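Long-range contacts in putative isomerase (Sinorhizobium meliloti, PDB 2PPG), which belongs, as a putative isomerase, to the enolase superfamily, pairing a mandelate racemase/muconate lactonizing enzyme-type N-terminal domain with a TIM-barrel-like C-terminal domain: residues D52-V57 / W68-G73; V7-S12 / R58-N63; A287-E292 / H311-I316; I156-S161 / H343-S348; L142-L147 / P374-E379. All blocks are in the same frame, centred on the assembly; numbering follows the deposited sequence.

Interaction 1 of 5, residues D52-V57 / W68-G73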
# COMPACT_ATOMS: atom_id res chain seq x y z
N ASP A 52 -47.31 10.88 5.23
CA ASP A 52 -46.27 11.43 4.35
C ASP A 52 -46.19 12.94 4.52
O ASP A 52 -47.21 13.60 4.68
CB ASP A 52 -46.51 11.08 2.89
CG ASP A 52 -46.23 9.60 2.58
OD1 ASP A 52 -45.52 8.95 3.39
OD2 ASP A 52 -46.71 9.10 1.54
N ARG A 53 -44.97 13.47 4.50
CA ARG A 53 -44.72 14.89 4.70
C ARG A 53 -43.40 15.23 4.03
O ARG A 53 -42.53 14.38 3.94
CB ARG A 53 -44.65 15.22 6.18
CG ARG A 53 -44.60 16.72 6.49
CD ARG A 53 -44.66 16.99 7.98
NE ARG A 53 -43.64 16.27 8.74
CZ ARG A 53 -43.74 16.00 10.04
NH1 ARG A 53 -44.81 16.38 10.72
NH2 ARG A 53 -42.76 15.33 10.67
N SER A 54 -43.27 16.46 3.54
CA SER A 54 -42.03 16.98 2.98
C SER A 54 -42.00 18.50 3.04
O SER A 54 -43.03 19.15 3.23
CB SER A 54 -41.86 16.52 1.54
OG SER A 54 -42.78 17.18 0.70
N VAL A 55 -40.81 19.08 2.86
CA VAL A 55 -40.67 20.52 2.86
C VAL A 55 -40.52 21.05 1.44
O VAL A 55 -39.71 20.55 0.69
CB VAL A 55 -39.48 20.98 3.75
CG1 VAL A 55 -39.26 22.50 3.65
CG2 VAL A 55 -39.70 20.55 5.20
N LEU A 56 -41.34 22.05 1.09
CA LEU A 56 -41.29 22.69 -0.21
C LEU A 56 -40.90 24.15 -0.05
O LEU A 56 -41.32 24.82 0.91
CB LEU A 56 -42.64 22.62 -0.93
CG LEU A 56 -43.06 21.30 -1.57
CD1 LEU A 56 -43.65 20.30 -0.55
CD2 LEU A 56 -44.06 21.60 -2.68
N VAL A 57 -40.10 24.63 -0.99
CA VAL A 57 -39.64 25.98 -0.99
C VAL A 57 -40.12 26.62 -2.28
O VAL A 57 -40.08 25.98 -3.34
CB VAL A 57 -38.10 26.05 -0.81
CG1 VAL A 57 -37.51 27.27 -1.46
CG2 VAL A 57 -37.74 26.04 0.66
N TRP A 68 -39.69 26.35 -7.73
CA TRP A 68 -40.07 25.47 -6.65
C TRP A 68 -38.97 24.48 -6.35
O TRP A 68 -38.34 23.94 -7.26
CB TRP A 68 -41.34 24.72 -6.99
CG TRP A 68 -42.59 25.56 -6.94
CD1 TRP A 68 -43.22 26.16 -8.00
CD2 TRP A 68 -43.39 25.84 -5.79
NE1 TRP A 68 -44.36 26.79 -7.58
CE2 TRP A 68 -44.49 26.62 -6.23
CE3 TRP A 68 -43.30 25.50 -4.43
CZ2 TRP A 68 -45.49 27.08 -5.36
CZ3 TRP A 68 -44.29 25.95 -3.56
CH2 TRP A 68 -45.37 26.73 -4.03
N GLY A 69 -38.76 24.23 -5.06
CA GLY A 69 -37.85 23.23 -4.58
C GLY A 69 -38.52 22.40 -3.51
O GLY A 69 -39.67 22.64 -3.16
N GLU A 70 -37.80 21.43 -2.97
CA GLU A 70 -38.39 20.47 -2.08
C GLU A 70 -37.30 19.60 -1.47
O GLU A 70 -36.38 19.15 -2.16
CB GLU A 70 -39.41 19.61 -2.83
CG GLU A 70 -40.24 18.69 -1.92
CD GLU A 70 -41.01 17.59 -2.67
OE1 GLU A 70 -40.81 17.43 -3.89
OE2 GLU A 70 -41.82 16.89 -2.03
N THR A 71 -37.40 19.36 -0.17
CA THR A 71 -36.48 18.46 0.49
C THR A 71 -37.27 17.54 1.42
O THR A 71 -38.49 17.53 1.37
CB THR A 71 -35.35 19.24 1.21
OG1 THR A 71 -34.43 18.33 1.82
CG2 THR A 71 -35.94 20.21 2.25
N TYR A 72 -36.58 16.73 2.22
CA TYR A 72 -37.22 15.84 3.18
C TYR A 72 -37.88 16.67 4.24
O TYR A 72 -37.42 17.78 4.55
CB TYR A 72 -36.19 14.96 3.88
CG TYR A 72 -35.87 13.69 3.16
CD1 TYR A 72 -35.41 13.70 1.83
CD2 TYR A 72 -35.99 12.48 3.79
CE1 TYR A 72 -35.09 12.51 1.17
CE2 TYR A 72 -35.68 11.30 3.15
CZ TYR A 72 -35.23 11.32 1.84
OH TYR A 72 -34.94 10.12 1.24
N GLY A 73 -38.96 16.12 4.79
CA GLY A 73 -39.65 16.72 5.92
C GLY A 73 -40.28 15.66 6.78
O GLY A 73 -41.16 15.95 7.59
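W68 opens the pairing by laying CE3 of its indole 3.4 Å from V57 O and, more loosely, near L56 CD2. At G69 the two backbones exchange bonds with V57 in an antiparallel hydrogen-bonded pair, G69 N to V57 O being 2.8 Å. E70 lies alongside L56, both side chains pointing the same way, and CG of E70 meets CG of L56 at 3.9 Å. The extended chain of E70, with CG anti to the backbone N (chi1 -171°), carries OE2 to S54 OG at 2.9 Å on the anti lone pair; A323 N of the barrel domain also binds OE2, and F326 N binds OE1. T71 repeats the two-way exchange with V55, and its CG2 packs on V55 CB, whereas OG1 bonds to G294 O. R53 NE then bonds to G73 O (2.8 Å), the oxygen lying close to the guanidinium plane. A buried carboxylate held by a hydroxyl and backbone N-H groups is probably stabilised as the anion, and ties this hairpin to the barrel domain.

Interaction 2 of 5, residues V7-S12 / R58-N63; sequences VKKIES and RIETEN
The carbonyl oxygen of E60 is gripped by two successive amides, K8 N at 2.7 Å and K9 N at 3.0 Å, both in the carbonyl plane. This double grip marks a classic beta bulge: K8 and K9 together face E60, and the register shifts by one between V7 and K9. Beyond it the strands pair regularly, K9 with E60 and E11 with R58 as antiparallel hydrogen-bonded pairs. On the face of K9, E11, R58 and E60 the charged ends form a salt-bridge network. R58 runs out extended and sends NH2 to OE1 of E60 (3.2 Å), an ion pair along its own strand with the oxygen close to the guanidinium plane. Across the strands the pairs are long, K9 NZ to E60 OE1 and E11 OE1 to R58 NH2 each being 3.7 Å, and the carboxylate of E11 stands nearly upright to the guanidinium, at 82°. A water donates to both E11 OE1 and R58 O, bridging side chain and backbone. On the other face I59 is the apolar centre: its CG2 meets V7 CG1 at 3.6 Å, and its CD1 lies beside I10 CD1. That face packs against helix 119-140, through L132, A131 and L135, and I10 reaches helix 77-92 at T92, while strand 66-72 flanks R58 through V66 and W68.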
# COMPACT_ATOMS: atom_id res chain seq x y z
N VAL A 7 -33.44 37.26 -7.01
CA VAL A 7 -34.32 36.60 -6.06
C VAL A 7 -34.85 37.61 -5.05
O VAL A 7 -34.07 38.32 -4.42
CB VAL A 7 -33.60 35.48 -5.34
CG1 VAL A 7 -34.43 34.99 -4.18
CG2 VAL A 7 -33.30 34.36 -6.32
N LYS A 8 -36.17 37.66 -4.91
CA LYS A 8 -36.84 38.64 -4.06
C LYS A 8 -37.47 38.02 -2.82
O LYS A 8 -37.44 38.59 -1.75
CB LYS A 8 -37.91 39.37 -4.87
CG LYS A 8 -38.79 40.33 -4.08
CD LYS A 8 -39.86 40.86 -5.01
CE LYS A 8 -41.13 41.26 -4.28
NZ LYS A 8 -42.25 41.41 -5.26
N LYS A 9 -38.07 36.84 -2.98
CA LYS A 9 -38.87 36.28 -1.90
C LYS A 9 -38.60 34.80 -1.80
O LYS A 9 -38.50 34.11 -2.81
CB LYS A 9 -40.35 36.54 -2.15
CG LYS A 9 -41.19 36.71 -0.89
CD LYS A 9 -42.65 36.26 -1.08
CE LYS A 9 -43.34 36.96 -2.24
NZ LYS A 9 -44.77 36.55 -2.37
N ILE A 10 -38.52 34.31 -0.56
CA ILE A 10 -38.30 32.89 -0.31
C ILE A 10 -39.23 32.42 0.79
O ILE A 10 -39.15 32.89 1.91
CB ILE A 10 -36.83 32.63 0.09
CG1 ILE A 10 -35.91 32.91 -1.11
CG2 ILE A 10 -36.66 31.20 0.57
CD1 ILE A 10 -34.48 32.45 -0.93
N GLU A 11 -40.13 31.49 0.47
CA GLU A 11 -41.04 30.92 1.46
C GLU A 11 -40.90 29.40 1.57
O GLU A 11 -40.68 28.73 0.55
CB GLU A 11 -42.48 31.29 1.12
CG GLU A 11 -42.76 32.78 1.13
CD GLU A 11 -44.01 33.14 0.33
OE1 GLU A 11 -44.03 32.94 -0.90
OE2 GLU A 11 -44.98 33.63 0.95
N SER A 12 -41.06 28.88 2.79
CA SER A 12 -40.95 27.44 3.10
C SER A 12 -42.27 26.87 3.62
O SER A 12 -43.00 27.55 4.35
CB SER A 12 -39.90 27.21 4.19
OG SER A 12 -38.66 27.78 3.83
N ARG A 58 -40.60 27.85 -2.17
CA ARG A 58 -41.09 28.61 -3.30
C ARG A 58 -40.28 29.89 -3.34
O ARG A 58 -40.25 30.63 -2.37
CB ARG A 58 -42.57 28.94 -3.10
CG ARG A 58 -43.22 29.75 -4.20
CD ARG A 58 -44.55 30.31 -3.69
NE ARG A 58 -45.34 30.88 -4.77
CZ ARG A 58 -45.28 32.15 -5.16
NH1 ARG A 58 -46.04 32.57 -6.16
NH2 ARG A 58 -44.46 33.01 -4.57
N ILE A 59 -39.61 30.13 -4.47
CA ILE A 59 -38.72 31.28 -4.61
C ILE A 59 -39.19 32.16 -5.76
O ILE A 59 -39.44 31.66 -6.85
CB ILE A 59 -37.24 30.84 -4.85
CG1 ILE A 59 -36.76 29.95 -3.70
CG2 ILE A 59 -36.33 32.06 -5.03
CD1 ILE A 59 -35.26 29.72 -3.65
N GLU A 60 -39.31 33.46 -5.51
CA GLU A 60 -39.77 34.39 -6.52
C GLU A 60 -38.74 35.49 -6.83
O GLU A 60 -38.18 36.10 -5.92
CB GLU A 60 -41.11 35.00 -6.11
CG GLU A 60 -41.72 35.96 -7.14
CD GLU A 60 -43.09 36.49 -6.73
OE1 GLU A 60 -43.73 35.90 -5.83
OE2 GLU A 60 -43.55 37.51 -7.32
N THR A 61 -38.53 35.72 -8.12
CA THR A 61 -37.65 36.79 -8.59
C THR A 61 -38.36 38.14 -8.61
O THR A 61 -39.57 38.21 -8.49
CB THR A 61 -37.14 36.51 -10.00
OG1 THR A 61 -38.24 36.52 -10.91
CG2 THR A 61 -36.47 35.16 -10.05
N GLU A 62 -37.58 39.21 -8.77
CA GLU A 62 -38.10 40.57 -8.81
C GLU A 62 -39.15 40.80 -9.91
O GLU A 62 -40.07 41.59 -9.74
CB GLU A 62 -36.94 41.55 -8.97
CG GLU A 62 -37.16 42.89 -8.31
CD GLU A 62 -37.12 42.80 -6.80
OE1 GLU A 62 -36.28 42.05 -6.27
OE2 GLU A 62 -37.94 43.47 -6.14
N ASN A 63 -39.01 40.09 -11.03
CA ASN A 63 -39.93 40.24 -12.17
C ASN A 63 -41.05 39.22 -12.18
O ASN A 63 -41.76 39.07 -13.18
CB ASN A 63 -39.16 40.15 -13.49
CG ASN A 63 -38.05 41.17 -13.60
OD1 ASN A 63 -38.14 42.28 -13.07
ND2 ASN A 63 -36.97 40.80 -14.30
O HOH W 1 -41.87 32.80 -2.50

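Interaction 3 of 5, residues A287-E292 / H311-I316; sequences AIVQPE and HHIKVI
I288 and I316 form one apolar centre, CG2 of I288 lying 3.8 Å from CG1 of I316 where the side chains cross at a slant. Both put CG1 anti to the carbonyl carbon (chi1 -56° and -57°), and their CD1 atoms also meet. On the other face V289 CG2 touches I313 CG2 at 3.8 Å, the two side chains roughly at right angles, and P291 CD rests on V315 CG1. Between these layers the strands run parallel: K314 N bonds to A287 O, V289 N to K314 O (2.9 Å) and I316 N to V289 O (3.0 Å). The polar edge lies at Q290, whose CG packs 3.3 Å from I316 O. A water donates to that carbonyl at 2.7 Å and takes a weak bond from Q290 NE2, an amide nitrogen that also bonds to E243 OE1. Helix 293-310 completes the beta-alpha-beta crossover. Chemically, the contact joins branched aliphatic packing on both faces to a backbone linked by three hydrogen bonds, and the water ties I316 O, weakly, to the Q290 amide.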
# COMPACT_ATOMS: atom_id res chain seq x y z
N ALA A 287 -19.95 -0.33 -7.02
CA ALA A 287 -20.21 -0.35 -8.46
C ALA A 287 -21.25 0.70 -8.88
O ALA A 287 -21.19 1.20 -10.01
CB ALA A 287 -20.70 -1.72 -8.86
N ILE A 288 -22.19 1.02 -7.99
CA ILE A 288 -23.31 1.92 -8.30
C ILE A 288 -23.51 3.01 -7.24
O ILE A 288 -23.49 2.70 -6.05
CB ILE A 288 -24.62 1.11 -8.38
CG1 ILE A 288 -24.49 -0.03 -9.40
CG2 ILE A 288 -25.79 2.02 -8.73
CD1 ILE A 288 -25.60 -1.08 -9.32
N VAL A 289 -23.70 4.26 -7.65
CA VAL A 289 -24.11 5.33 -6.71
C VAL A 289 -25.59 5.60 -6.78
O VAL A 289 -26.14 5.70 -7.87
CB VAL A 289 -23.47 6.73 -6.96
CG1 VAL A 289 -22.50 7.07 -5.90
CG2 VAL A 289 -22.89 6.85 -8.34
N GLN A 290 -26.21 5.80 -5.62
CA GLN A 290 -27.65 6.05 -5.57
C GLN A 290 -27.99 7.38 -4.95
O GLN A 290 -28.50 7.43 -3.83
CB GLN A 290 -28.36 4.91 -4.84
CG GLN A 290 -28.22 3.60 -5.59
CD GLN A 290 -28.70 2.43 -4.77
OE1 GLN A 290 -28.24 2.22 -3.65
NE2 GLN A 290 -29.63 1.66 -5.33
N PRO A 291 -27.72 8.48 -5.66
CA PRO A 291 -27.99 9.78 -5.04
C PRO A 291 -29.49 10.02 -4.88
O PRO A 291 -30.28 9.62 -5.72
CB PRO A 291 -27.39 10.77 -6.04
CG PRO A 291 -27.46 10.08 -7.34
CD PRO A 291 -27.18 8.63 -7.02
N GLU A 292 -29.84 10.65 -3.77
CA GLU A 292 -31.21 11.06 -3.52
C GLU A 292 -31.26 12.57 -3.64
O GLU A 292 -30.71 13.32 -2.81
CB GLU A 292 -31.68 10.56 -2.15
CG GLU A 292 -33.05 11.05 -1.72
CD GLU A 292 -34.07 11.05 -2.84
OE1 GLU A 292 -34.52 9.97 -3.28
OE2 GLU A 292 -34.43 12.16 -3.28
N HIS A 311 -14.95 8.20 -12.57
CA HIS A 311 -14.48 6.99 -11.91
C HIS A 311 -15.17 5.71 -12.34
O HIS A 311 -15.05 4.69 -11.65
CB HIS A 311 -14.51 7.16 -10.39
CG HIS A 311 -13.36 7.95 -9.86
ND1 HIS A 311 -12.12 7.38 -9.66
CD2 HIS A 311 -13.24 9.26 -9.55
CE1 HIS A 311 -11.28 8.32 -9.22
NE2 HIS A 311 -11.94 9.46 -9.15
N HIS A 312 -15.87 5.76 -13.47
CA HIS A 312 -16.50 4.59 -14.10
C HIS A 312 -17.44 3.81 -13.21
O HIS A 312 -17.29 2.60 -13.04
CB HIS A 312 -15.44 3.67 -14.71
CG HIS A 312 -14.57 4.37 -15.69
ND1 HIS A 312 -13.48 5.12 -15.30
CD2 HIS A 312 -14.68 4.53 -17.02
CE1 HIS A 312 -12.93 5.68 -16.36
NE2 HIS A 312 -13.64 5.33 -17.42
N ILE A 313 -18.41 4.52 -12.66
CA ILE A 313 -19.38 3.97 -11.73
C ILE A 313 -20.78 4.28 -12.26
O ILE A 313 -21.02 5.37 -12.78
CB ILE A 313 -19.13 4.54 -10.33
CG1 ILE A 313 -17.87 3.91 -9.74
CG2 ILE A 313 -20.32 4.32 -9.41
CD1 ILE A 313 -17.43 4.52 -8.45
N LYS A 314 -21.69 3.32 -12.18
CA LYS A 314 -23.06 3.48 -12.66
C LYS A 314 -23.85 4.37 -11.72
O LYS A 314 -23.65 4.35 -10.50
CB LYS A 314 -23.74 2.11 -12.81
CG LYS A 314 -24.03 1.66 -14.24
CD LYS A 314 -22.92 2.06 -15.21
CE LYS A 314 -23.38 1.97 -16.66
NZ LYS A 314 -24.56 2.87 -16.91
N VAL A 315 -24.76 5.15 -12.29
CA VAL A 315 -25.64 5.99 -11.49
C VAL A 315 -27.06 5.45 -11.57
O VAL A 315 -27.66 5.42 -12.64
CB VAL A 315 -25.65 7.46 -11.97
CG1 VAL A 315 -26.40 8.34 -10.97
CG2 VAL A 315 -24.23 7.99 -12.13
N ILE A 316 -27.60 4.99 -10.44
CA ILE A 316 -29.00 4.62 -10.37
C ILE A 316 -29.70 5.44 -9.27
O ILE A 316 -29.74 5.03 -8.11
CB ILE A 316 -29.20 3.10 -10.18
CG1 ILE A 316 -28.52 2.33 -11.32
CG2 ILE A 316 -30.69 2.77 -10.17
CD1 ILE A 316 -28.52 0.83 -11.14
O HOH W 2 -31.31 3.43 -6.64

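Interaction 4 of 5, residues I156-S161 / H343-S348; sequences IAAYIS and HEFQHS
Polar contacts centre on S161 and E344: OG of the serine donates to OE2 of the glutamate at 2.5 Å, on the anti lone pair. The same oxygen forms a salt bridge with K187, whose NZ also bonds to Y159 OH, while E344 OE1 takes A319 N. The backbones are bonded in parallel register, F345 N to Y159 O at 2.8 Å and S161 N to F345 O at 3.2 Å. H343 ND1 bonds to E344 O, which lies nearly in the plane of the H343 ring, and NE2 reaches S330 OG. Among aromatic contacts, Y159, its CG between the backbone N and the carbonyl carbon (chi1 70°), sets its ring over the backbone of E344, with E344 CA 3.7 Å from the ring centroid, a CH-pi contact. Apolar packing covers the opposite side of the sheet: A158 CB meets F345 CB at 3.8 Å, and I160 CD1 lies beside F345 CD2 at 3.9 Å. Strand 343-345 pairing with strand 155-161 joins late and early strands of the barrel, the closure characteristic of a TIM-barrel-like enolase-superfamily domain.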
# COMPACT_ATOMS: atom_id res chain seq x y z
N ILE A 156 -36.14 7.42 -19.25
CA ILE A 156 -35.19 6.79 -18.35
C ILE A 156 -35.83 5.52 -17.84
O ILE A 156 -36.98 5.53 -17.39
CB ILE A 156 -34.84 7.72 -17.15
CG1 ILE A 156 -34.14 8.98 -17.65
CG2 ILE A 156 -33.97 6.96 -16.13
CD1 ILE A 156 -34.06 10.13 -16.68
N ALA A 157 -35.10 4.42 -17.91
CA ALA A 157 -35.59 3.15 -17.39
C ALA A 157 -35.90 3.30 -15.90
O ALA A 157 -35.18 3.98 -15.17
CB ALA A 157 -34.58 2.03 -17.65
N ALA A 158 -37.01 2.70 -15.47
CA ALA A 158 -37.43 2.79 -14.07
C ALA A 158 -37.44 1.39 -13.50
O ALA A 158 -37.63 0.42 -14.23
CB ALA A 158 -38.80 3.40 -13.98
N TYR A 159 -37.23 1.25 -12.20
CA TYR A 159 -37.45 -0.06 -11.59
C TYR A 159 -38.42 0.06 -10.44
O TYR A 159 -38.42 1.06 -9.73
CB TYR A 159 -36.15 -0.73 -11.16
CG TYR A 159 -35.44 -0.10 -9.97
CD1 TYR A 159 -35.80 -0.43 -8.67
CD2 TYR A 159 -34.37 0.76 -10.15
CE1 TYR A 159 -35.16 0.10 -7.59
CE2 TYR A 159 -33.71 1.30 -9.07
CZ TYR A 159 -34.11 0.96 -7.79
OH TYR A 159 -33.47 1.49 -6.68
N ILE A 160 -39.25 -0.96 -10.30
CA ILE A 160 -40.22 -1.07 -9.23
C ILE A 160 -39.53 -1.31 -7.91
O ILE A 160 -38.77 -2.27 -7.75
CB ILE A 160 -41.19 -2.24 -9.50
CG1 ILE A 160 -42.00 -1.98 -10.76
CG2 ILE A 160 -42.12 -2.45 -8.30
CD1 ILE A 160 -43.03 -0.90 -10.56
N SER A 161 -39.79 -0.42 -6.96
CA SER A 161 -39.18 -0.48 -5.65
C SER A 161 -40.27 -0.69 -4.63
O SER A 161 -41.32 -0.05 -4.70
CB SER A 161 -38.49 0.84 -5.34
OG SER A 161 -37.73 0.74 -4.15
N HIS A 343 -33.43 4.34 -12.82
CA HIS A 343 -33.88 5.25 -11.78
C HIS A 343 -34.96 4.55 -10.97
O HIS A 343 -35.90 4.00 -11.54
CB HIS A 343 -34.43 6.53 -12.41
CG HIS A 343 -34.62 7.67 -11.46
ND1 HIS A 343 -35.58 7.67 -10.47
CD2 HIS A 343 -33.99 8.87 -11.39
CE1 HIS A 343 -35.53 8.82 -9.82
NE2 HIS A 343 -34.57 9.56 -10.35
N GLU A 344 -34.82 4.56 -9.65
CA GLU A 344 -35.83 3.98 -8.76
C GLU A 344 -37.22 4.58 -9.00
O GLU A 344 -37.35 5.78 -9.26
CB GLU A 344 -35.42 4.18 -7.29
CG GLU A 344 -36.29 3.43 -6.30
CD GLU A 344 -35.84 3.59 -4.85
OE1 GLU A 344 -35.12 4.55 -4.53
OE2 GLU A 344 -36.23 2.74 -4.02
N PHE A 345 -38.24 3.75 -8.90
CA PHE A 345 -39.63 4.20 -9.04
C PHE A 345 -40.52 3.61 -7.94
O PHE A 345 -40.83 2.40 -7.94
CB PHE A 345 -40.16 3.85 -10.43
CG PHE A 345 -41.65 3.99 -10.59
CD1 PHE A 345 -42.29 5.21 -10.37
CD2 PHE A 345 -42.41 2.91 -11.01
CE1 PHE A 345 -43.66 5.33 -10.56
CE2 PHE A 345 -43.79 3.03 -11.19
CZ PHE A 345 -44.41 4.23 -10.96
N GLN A 346 -40.89 4.48 -7.01
CA GLN A 346 -41.83 4.18 -5.95
C GLN A 346 -43.25 4.33 -6.48
O GLN A 346 -43.86 5.39 -6.35
CB GLN A 346 -41.63 5.15 -4.79
CG GLN A 346 -40.22 5.21 -4.21
CD GLN A 346 -40.02 4.27 -3.03
OE1 GLN A 346 -40.99 3.73 -2.50
NE2 GLN A 346 -38.77 4.07 -2.62
N HIS A 347 -43.77 3.27 -7.09
CA HIS A 347 -45.14 3.24 -7.59
C HIS A 347 -46.17 3.66 -6.54
O HIS A 347 -47.05 4.47 -6.81
CB HIS A 347 -45.44 1.83 -8.10
CG HIS A 347 -45.17 0.76 -7.09
ND1 HIS A 347 -46.17 0.18 -6.35
CD2 HIS A 347 -44.01 0.22 -6.66
CE1 HIS A 347 -45.64 -0.70 -5.52
NE2 HIS A 347 -44.33 -0.70 -5.69
N SER A 348 -46.04 3.11 -5.34
CA SER A 348 -46.99 3.35 -4.25
C SER A 348 -47.06 4.82 -3.80
O SER A 348 -48.00 5.22 -3.12
CB SER A 348 -46.64 2.44 -3.07
OG SER A 348 -45.23 2.28 -2.96

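Interaction 5 of 5, residues L142-L147 / P374-E379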
# COMPACT_ATOMS: atom_id res chain seq x y z
N LEU A 142 -35.62 27.13 -20.84
CA LEU A 142 -35.02 25.82 -21.04
C LEU A 142 -35.37 24.84 -19.95
O LEU A 142 -35.57 25.22 -18.80
CB LEU A 142 -33.50 25.95 -21.15
CG LEU A 142 -33.00 26.78 -22.33
CD1 LEU A 142 -31.55 27.18 -22.11
CD2 LEU A 142 -33.19 26.04 -23.65
N PRO A 143 -35.47 23.55 -20.30
CA PRO A 143 -35.51 22.52 -19.28
C PRO A 143 -34.18 22.54 -18.57
O PRO A 143 -33.18 22.98 -19.15
CB PRO A 143 -35.67 21.22 -20.07
CG PRO A 143 -35.39 21.54 -21.47
CD PRO A 143 -35.56 23.00 -21.67
N VAL A 144 -34.15 22.10 -17.31
CA VAL A 144 -32.94 22.22 -16.51
C VAL A 144 -31.75 21.48 -17.15
O VAL A 144 -30.63 22.00 -17.16
CB VAL A 144 -33.21 21.79 -15.05
CG1 VAL A 144 -31.97 21.23 -14.37
CG2 VAL A 144 -33.79 22.99 -14.24
N CYS A 145 -32.01 20.31 -17.74
CA CYS A 145 -30.95 19.50 -18.33
C CYS A 145 -30.21 20.20 -19.48
O CYS A 145 -29.11 19.79 -19.84
CB CYS A 145 -31.53 18.18 -18.83
SG CYS A 145 -32.79 18.40 -20.08
N LYS A 146 -30.80 21.25 -20.04
CA LYS A 146 -30.12 21.99 -21.10
C LYS A 146 -29.31 23.16 -20.55
O LYS A 146 -28.88 24.03 -21.29
CB LYS A 146 -31.10 22.41 -22.19
CG LYS A 146 -31.66 21.21 -22.93
CD LYS A 146 -32.25 21.56 -24.26
CE LYS A 146 -32.48 20.30 -25.08
NZ LYS A 146 -31.30 19.98 -25.90
N LEU A 147 -29.10 23.16 -19.24
CA LEU A 147 -28.19 24.09 -18.58
C LEU A 147 -27.15 23.25 -17.82
O LEU A 147 -26.23 23.79 -17.19
CB LEU A 147 -28.94 24.95 -17.58
CG LEU A 147 -30.16 25.76 -18.04
CD1 LEU A 147 -30.98 26.22 -16.84
CD2 LEU A 147 -29.71 26.96 -18.85
N PRO A 374 -40.16 24.30 -19.28
CA PRO A 374 -38.88 24.87 -18.83
C PRO A 374 -38.68 24.68 -17.32
O PRO A 374 -39.63 24.33 -16.61
CB PRO A 374 -39.02 26.37 -19.15
CG PRO A 374 -40.32 26.56 -19.83
CD PRO A 374 -41.16 25.35 -19.51
N GLY A 375 -37.46 24.89 -16.85
CA GLY A 375 -37.11 24.60 -15.46
C GLY A 375 -37.27 23.13 -15.17
O GLY A 375 -36.89 22.28 -15.99
N LEU A 376 -37.84 22.81 -14.02
CA LEU A 376 -38.13 21.43 -13.65
C LEU A 376 -39.17 20.81 -14.58
O LEU A 376 -39.14 19.61 -14.84
CB LEU A 376 -38.67 21.36 -12.23
CG LEU A 376 -37.70 21.24 -11.05
CD1 LEU A 376 -36.28 21.64 -11.42
CD2 LEU A 376 -38.24 22.08 -9.88
N GLY A 377 -40.11 21.63 -15.04
CA GLY A 377 -41.19 21.14 -15.90
C GLY A 377 -42.36 20.59 -15.10
O GLY A 377 -43.38 20.23 -15.68
N VAL A 378 -42.20 20.48 -13.78
CA VAL A 378 -43.31 20.16 -12.89
C VAL A 378 -43.46 21.25 -11.85
O VAL A 378 -42.49 21.95 -11.55
CB VAL A 378 -43.16 18.78 -12.19
CG1 VAL A 378 -42.43 17.81 -13.07
CG2 VAL A 378 -42.47 18.91 -10.87
N GLU A 379 -44.67 21.39 -11.30
CA GLU A 379 -44.95 22.38 -10.25
C GLU A 379 -46.06 21.85 -9.37
O GLU A 379 -46.73 20.90 -9.75
CB GLU A 379 -45.38 23.72 -10.86
CG GLU A 379 -44.27 24.50 -11.51
CD GLU A 379 -44.78 25.66 -12.35
OE1 GLU A 379 -45.93 26.10 -12.14
OE2 GLU A 379 -44.03 26.14 -13.22
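This is a small backbone-to-backbone contact between two loops, one following helix 119-140 and the other leading into strand 378-380. A single bridge links P143 with G375, and two hydrogen bonds carry it. G375 N donates to L142 O at 2.7 Å, the donor tilted 31° from the carbonyl plane, and V144 N donates to G375 O at 3.0 Å from above the plane of that carbonyl. P143 stands between the two bonds, its CA 3.6 Å from G375 O in a CA-H...O contact. Positive phi at G375 suits glycine, and it occupies the second position of a type II' turn from P374 to G377. A cis peptide precedes P374, whose CB packs 3.7 Å from L142 O. Side chains add little: V144 CG2 lies against the G375 carbonyl and reaches L376 CD1 at 4.0 Å. L142 packs on F98 of a neighbouring subunit, and K146 makes salt bridges to D96 and D99 of that chain. Within the chain, L376 packs on I130 of helix 119-140, and its backbone N bonds to D134 of that helix. Q332 of helix 325-336 binds both C145 N and L376 O, bridging the two loops from the barrel side.

From the N terminus, strand 7-17 opens interaction 2, which closes on strand 52-61; interaction 1 opens on that same strand before interaction 2 has closed and itself closes the hairpin of strands 52-61 and 66-72, so the two cross along the chain and build one antiparallel sheet of the N-terminal domain. Interaction 5 opens after helix 119-140 and closes near the C terminus. Inside its loop lies interaction 4, joining early and late barrel strands, and inside that lies interaction 3, a local beta-alpha-beta unit of the same barrel. I316 touches Y159 between interactions 3 and 4. Interaction 1 meets interaction 3 at Y72 and E292 and interaction 5 at W68 and L376, linking the two domains.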